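Local coordinates for DUF1893 domain-containing protein (Thermotoga maritima, PDB 1VK9) that is of unknown function but binds zinc, adopts a cytidine deaminase-like fold and has been found in ADP-ribosylated form, at residues 34-37 and 38-42; 69-72 and 73-77; 90-93 and 94-98. One frame throughout, in Å; residues are numbered along the deposited sequence.

Contact 1 of 3, residues 34-37 and 38-42; sequences AYSG and RSIFE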
# COMPACT_ATOMS: atom_id res chain seq x y z
N ALA A 34 6.00 2.71 7.05
CA ALA A 34 6.85 1.58 6.66
C ALA A 34 7.78 1.24 7.82
O ALA A 34 8.39 2.13 8.43
CB ALA A 34 7.60 1.86 5.41
N TYR A 35 7.85 -0.05 8.15
CA TYR A 35 8.52 -0.52 9.37
C TYR A 35 9.45 -1.73 9.15
O TYR A 35 9.07 -2.70 8.48
CB TYR A 35 7.46 -0.83 10.42
CG TYR A 35 7.99 -1.18 11.80
CD1 TYR A 35 8.30 -0.18 12.74
CD2 TYR A 35 8.15 -2.51 12.19
CE1 TYR A 35 8.76 -0.50 14.02
CE2 TYR A 35 8.61 -2.84 13.47
CZ TYR A 35 8.92 -1.83 14.37
OH TYR A 35 9.37 -2.17 15.63
N SER A 36 10.65 -1.67 9.71
CA SER A 36 11.63 -2.74 9.51
C SER A 36 12.15 -3.33 10.82
O SER A 36 13.00 -4.20 10.83
CB SER A 36 12.80 -2.24 8.67
OG SER A 36 13.55 -1.31 9.43
N GLY A 37 11.62 -2.86 11.93
CA GLY A 37 12.18 -3.17 13.22
C GLY A 37 12.29 -1.82 13.87
O GLY A 37 12.10 -1.68 15.08
N ARG A 38 12.62 -0.83 13.04
CA ARG A 38 12.40 0.56 13.38
C ARG A 38 11.51 1.19 12.31
O ARG A 38 11.31 0.63 11.24
CB ARG A 38 13.74 1.29 13.57
CG ARG A 38 14.38 1.87 12.34
CD ARG A 38 15.88 2.10 12.48
NE ARG A 38 16.57 1.65 11.27
CZ ARG A 38 16.87 2.43 10.25
NH1 ARG A 38 16.59 3.73 10.29
NH2 ARG A 38 17.47 1.92 9.18
N SER A 39 10.95 2.35 12.63
CA SER A 39 10.09 3.09 11.71
C SER A 39 10.93 3.79 10.61
O SER A 39 11.83 4.55 10.94
CB SER A 39 9.25 4.09 12.50
OG SER A 39 8.92 5.23 11.74
N ILE A 40 10.65 3.53 9.33
CA ILE A 40 11.48 4.15 8.28
C ILE A 40 10.80 5.24 7.42
O ILE A 40 11.49 6.04 6.76
CB ILE A 40 12.17 3.11 7.39
CG1 ILE A 40 11.18 2.22 6.65
CG2 ILE A 40 13.15 2.28 8.22
CD1 ILE A 40 11.86 1.17 5.78
N PHE A 41 9.47 5.26 7.46
CA PHE A 41 8.65 6.29 6.83
C PHE A 41 7.36 6.43 7.63
O PHE A 41 6.70 5.44 7.94
CB PHE A 41 8.33 5.95 5.36
CG PHE A 41 7.53 7.02 4.66
CD1 PHE A 41 6.14 7.02 4.70
CD2 PHE A 41 8.17 8.05 3.99
CE1 PHE A 41 5.39 8.03 4.09
CE2 PHE A 41 7.43 9.06 3.35
CZ PHE A 41 6.04 9.05 3.41
N GLU A 42 7.00 7.66 7.95
CA GLU A 42 5.79 7.98 8.71
C GLU A 42 5.10 9.14 8.00
O GLU A 42 5.76 10.13 7.65
CB GLU A 42 6.15 8.40 10.16
CG GLU A 42 6.50 7.25 11.09
CD GLU A 42 6.81 7.67 12.51
OE1 GLU A 42 6.44 8.80 12.91
OE2 GLU A 42 7.42 6.87 13.26
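Ala-34 meets two residues of the returning strand, Ile-40 and Phe-41, where a regular antiparallel pairing would offer one. Its N donates to Phe-41 O at 3.0 Å. Its carbonyl O accepts Ile-40 N at 2.8 Å, and Phe-41 N adds a weak bond to the same oxygen. This is a classic beta bulge: the register slips by one, so that Tyr-35 faces Ser-39 as a non-hydrogen-bonded pair. The methyl of Ala-34 packs against both partners, CB lying 3.8 Å from Ile-40 CG1 and a little farther from Phe-41 CB. In Ile-40, CG1 is tucked between the backbone N and the carbonyl carbon (chi1 62°), which lays this branch close to Ala-34 O, while CG2 lies beside Ser-36 OG.

Arg-38 contributes chiefly through its backbone. Its carbonyl O takes Ser-36 N at 2.8 Å, and Ser-36 OG reaches the same atom weakly. The Tyr-35 ring lies alongside the turn, with CD1 3.5 Å from Arg-38 O and with Gly-37 N and Arg-38 N over one face, both offset toward the rim. The guanidinium of Arg-38 rests one flat side on Ile-40 CG2.

The two strands form a hairpin between helices. Tyr-35 and Ser-39 share one face, where Tyr-35 packs on helix 15-27 through Leu-17, Ala-21 and Ile-24. On the other, Phe-41 meets helix 49-57. Within the sheet, strand 32-35 pairs antiparallel with strand 65-68 along its other edge.

Contact 2 of 3, residues 69-72 and 73-77; sequences KMVG and KAAAS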
# COMPACT_ATOMS: atom_id res chain seq x y z
N LYS A 69 -3.95 3.12 5.97
CA LYS A 69 -5.31 3.36 6.47
C LYS A 69 -6.35 2.89 5.42
O LYS A 69 -7.38 2.28 5.75
CB LYS A 69 -5.47 4.86 6.71
CG LYS A 69 -6.10 5.30 8.01
CD LYS A 69 -6.18 6.84 7.98
CE LYS A 69 -6.47 7.44 9.34
NZ LYS A 69 -7.93 7.64 9.44
N MSE A 70 -6.07 3.17 4.15
CA MSE A 70 -7.04 2.99 3.10
C MSE A 70 -6.32 2.53 1.84
O MSE A 70 -5.61 3.31 1.21
CB MSE A 70 -7.76 4.32 2.86
CG MSE A 70 -8.83 4.31 1.76
SE MSE A 70 -10.35 3.09 2.16
CE MSE A 70 -11.30 4.04 3.74
N VAL A 71 -6.47 1.26 1.48
CA VAL A 71 -5.74 0.74 0.34
C VAL A 71 -6.67 0.49 -0.84
O VAL A 71 -7.48 -0.46 -0.85
CB VAL A 71 -4.89 -0.49 0.71
CG1 VAL A 71 -4.22 -1.09 -0.51
CG2 VAL A 71 -3.81 -0.09 1.67
N GLY A 72 -6.57 1.36 -1.84
CA GLY A 72 -7.30 1.20 -3.08
C GLY A 72 -6.38 0.64 -4.15
O GLY A 72 -5.20 0.39 -3.88
N LYS A 73 -6.90 0.45 -5.35
CA LYS A 73 -6.08 -0.02 -6.47
C LYS A 73 -4.85 0.86 -6.74
O LYS A 73 -3.74 0.35 -7.01
CB LYS A 73 -6.92 -0.11 -7.73
CG LYS A 73 -6.60 -1.27 -8.58
CD LYS A 73 -7.45 -1.22 -9.82
CE LYS A 73 -6.86 -2.11 -10.85
NZ LYS A 73 -7.91 -2.75 -11.62
N ALA A 74 -5.04 2.17 -6.66
CA ALA A 74 -3.94 3.09 -6.89
C ALA A 74 -2.79 2.80 -5.91
O ALA A 74 -1.69 2.51 -6.38
CB ALA A 74 -4.39 4.49 -6.81
N ALA A 75 -3.04 2.81 -4.59
CA ALA A 75 -2.02 2.51 -3.57
C ALA A 75 -1.48 1.09 -3.69
O ALA A 75 -0.27 0.86 -3.52
CB ALA A 75 -2.55 2.74 -2.18
N ALA A 76 -2.36 0.13 -3.96
CA ALA A 76 -1.92 -1.25 -4.15
C ALA A 76 -0.83 -1.33 -5.22
O ALA A 76 0.18 -2.00 -5.02
CB ALA A 76 -3.09 -2.14 -4.50
N SER A 77 -1.01 -0.62 -6.33
CA SER A 77 -0.04 -0.61 -7.41
C SER A 77 1.31 -0.10 -6.96
O SER A 77 2.35 -0.72 -7.21
CB SER A 77 -0.55 0.21 -8.60
OG SER A 77 -1.69 -0.40 -9.17
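Val-71 reaches from the end of its strand onto the first turn of the helix with one methyl. CG1 stands opposite the backbone N (chi1 175°), beside the carbonyl carbon and thus on the forward side of the chain; from there it touches Ala-76 CB at 4.3 Å and, more loosely, the methyl of Ala-75. Gly-72 is the N-cap. Its carbonyl O receives Ala-76 N at 2.9 Å and opens the helical bonding.

The side chain of Ser-77 folds back on the helix. With chi1 at -66°, OG lies 3.1 Å from Lys-73 O, which also accepts Ser-77 N; the two donors approach from opposite faces of the carbonyl plane. Lys-73 leaves the turn as an extended chain bent only near its tip, and NZ bonds to the carbonyls of Met-134 and Leu-132.

Lys-73 N donates to Glu-128, and Ala-74 N and Ala-75 N to an unidentified molecule that sits at the helix start, its relevance unknown. Strand 70-71, helix 73-82 and strand 86-93 make a beta-alpha-beta unit, a topology consistent with the cytidine deaminase-like fold of this family.

Contact 3 of 3, residues 90-93 and 94-98; sequences KVIS and KPALK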
# COMPACT_ATOMS: atom_id res chain seq x y z
N LYS A 90 -5.93 -1.09 7.01
CA LYS A 90 -7.04 -0.98 7.96
C LYS A 90 -8.36 -1.15 7.20
O LYS A 90 -9.26 -1.86 7.66
CB LYS A 90 -6.97 0.33 8.75
CG LYS A 90 -8.15 0.53 9.69
CD LYS A 90 -7.93 1.73 10.60
CE LYS A 90 -9.21 2.06 11.34
NZ LYS A 90 -8.88 2.47 12.72
N VAL A 91 -8.46 -0.53 6.03
CA VAL A 91 -9.54 -0.78 5.09
C VAL A 91 -8.91 -1.01 3.71
O VAL A 91 -8.05 -0.24 3.29
CB VAL A 91 -10.49 0.45 4.93
CG1 VAL A 91 -11.63 0.11 4.00
CG2 VAL A 91 -11.03 0.88 6.22
N ILE A 92 -9.37 -2.05 3.02
CA ILE A 92 -8.96 -2.34 1.65
C ILE A 92 -10.17 -2.40 0.72
O ILE A 92 -11.22 -2.92 1.10
CB ILE A 92 -8.19 -3.67 1.61
CG1 ILE A 92 -7.48 -3.86 0.28
CG2 ILE A 92 -9.11 -4.87 1.88
CD1 ILE A 92 -6.36 -4.89 0.35
N SER A 93 -10.03 -1.89 -0.50
CA SER A 93 -11.12 -2.00 -1.46
C SER A 93 -10.99 -3.30 -2.22
O SER A 93 -9.90 -3.84 -2.34
CB SER A 93 -11.12 -0.82 -2.42
OG SER A 93 -10.16 -1.01 -3.43
N LYS A 94 -12.12 -3.79 -2.73
CA LYS A 94 -12.17 -5.03 -3.48
C LYS A 94 -11.20 -5.07 -4.68
O LYS A 94 -10.57 -6.09 -4.88
CB LYS A 94 -13.60 -5.33 -3.93
CG LYS A 94 -13.87 -6.77 -4.31
CD LYS A 94 -15.37 -6.98 -4.50
CE LYS A 94 -15.71 -7.33 -5.95
NZ LYS A 94 -17.10 -6.93 -6.25
N PRO A 95 -11.11 -4.01 -5.49
CA PRO A 95 -10.13 -3.97 -6.57
C PRO A 95 -8.72 -4.20 -6.05
O PRO A 95 -8.00 -4.99 -6.65
CB PRO A 95 -10.29 -2.57 -7.13
CG PRO A 95 -11.73 -2.23 -6.88
CD PRO A 95 -11.96 -2.80 -5.51
N ALA A 96 -8.35 -3.55 -4.95
CA ALA A 96 -7.02 -3.71 -4.39
C ALA A 96 -6.79 -5.15 -3.95
O ALA A 96 -5.80 -5.76 -4.33
CB ALA A 96 -6.77 -2.71 -3.25
N LEU A 97 -7.73 -5.70 -3.21
CA LEU A 97 -7.59 -7.07 -2.73
C LEU A 97 -7.39 -8.04 -3.90
O LEU A 97 -6.53 -8.93 -3.85
CB LEU A 97 -8.82 -7.46 -1.88
CG LEU A 97 -8.99 -8.86 -1.26
CD1 LEU A 97 -9.95 -8.76 -0.10
CD2 LEU A 97 -9.54 -9.87 -2.27
N LYS A 98 -8.17 -7.85 -4.96
CA LYS A 98 -8.15 -8.74 -6.12
C LYS A 98 -6.77 -8.70 -6.75
O LYS A 98 -6.23 -9.74 -7.17
CB LYS A 98 -9.17 -8.26 -7.15
CG LYS A 98 -10.31 -9.18 -7.38
CD LYS A 98 -11.57 -8.65 -6.75
CE LYS A 98 -12.73 -8.67 -7.74
NZ LYS A 98 -12.42 -7.77 -8.89
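Ser-93 caps a helix while Ile-92, one residue earlier, packs along its side, so strand end and helix start are joined by polar and apolar contacts together. Lys-94 opens the helix and turns its side chain away from the strand; only its CB touches the backbone of Ser-93. Pro-95 follows, and its CD lies 3.3 Å from Ser-93 OG. A proline has no N-H to give, but in the first turn the helix asks for none.

Ala-96 receives both kinds of contact. Its N donates to Ser-93 OG in a long, weak capping bond of 3.5 Å. The hydroxyl is placed for this by chi1 of 80°, which holds OG between the backbone N and the carbonyl carbon, and it also bonds to Glu-128. The Ala-96 methyl meets Ile-92 CG1 at 3.8 Å. Leu-97 then closes the turn: its N bonds to Ser-93 O at 3.0 Å, and its CB is 4.2 Å from Ile-92 CD1.

Ile-92 makes these contacts because CG1 is anti to its own N (chi1 -167°), which brings the longer branch against the first turn of the helix, beside Ala-96 and Leu-97. It also touches Phe-107 and Tyr-109 of strand 107-109, as Leu-97 does. Replacing it with an alanine would remove CG1 and CD1 and would probably open a gap between Ala-96, Leu-97 and the side chains of Phe-107 and Tyr-109.

The chemistry implies a division of labour. The serine hydroxyl shares itself between a helix N-H and a carboxylate, and so probably ties Glu-128 to the helix start, whereas the aliphatic branch packs the helix start against strand 107-109 and probably helps to set how it lies on the sheet.

Three local contacts on one mixed sheet illustrate how chemistry varies with place in the fold. Contact 2 is buried near the middle of the chain, while contacts 1 and 3 are both partly buried, contact 1 lying farther out at a hairpin, its centre about 22 Å from that of contact 3. Contacts 2 and 3 are successive strand-to-helix junctions with centres about 7 Å apart: Val-71 N and O probably bond to Val-91 O and Ser-93 N, and the Ala-96 methyl packs on Gly-72. Glu-128 serves both helix starts. One N-cap is a glycine beside a ligand, the other a serine with a hydroxyl; contact 1 instead relies on strand pairing, and touches neither.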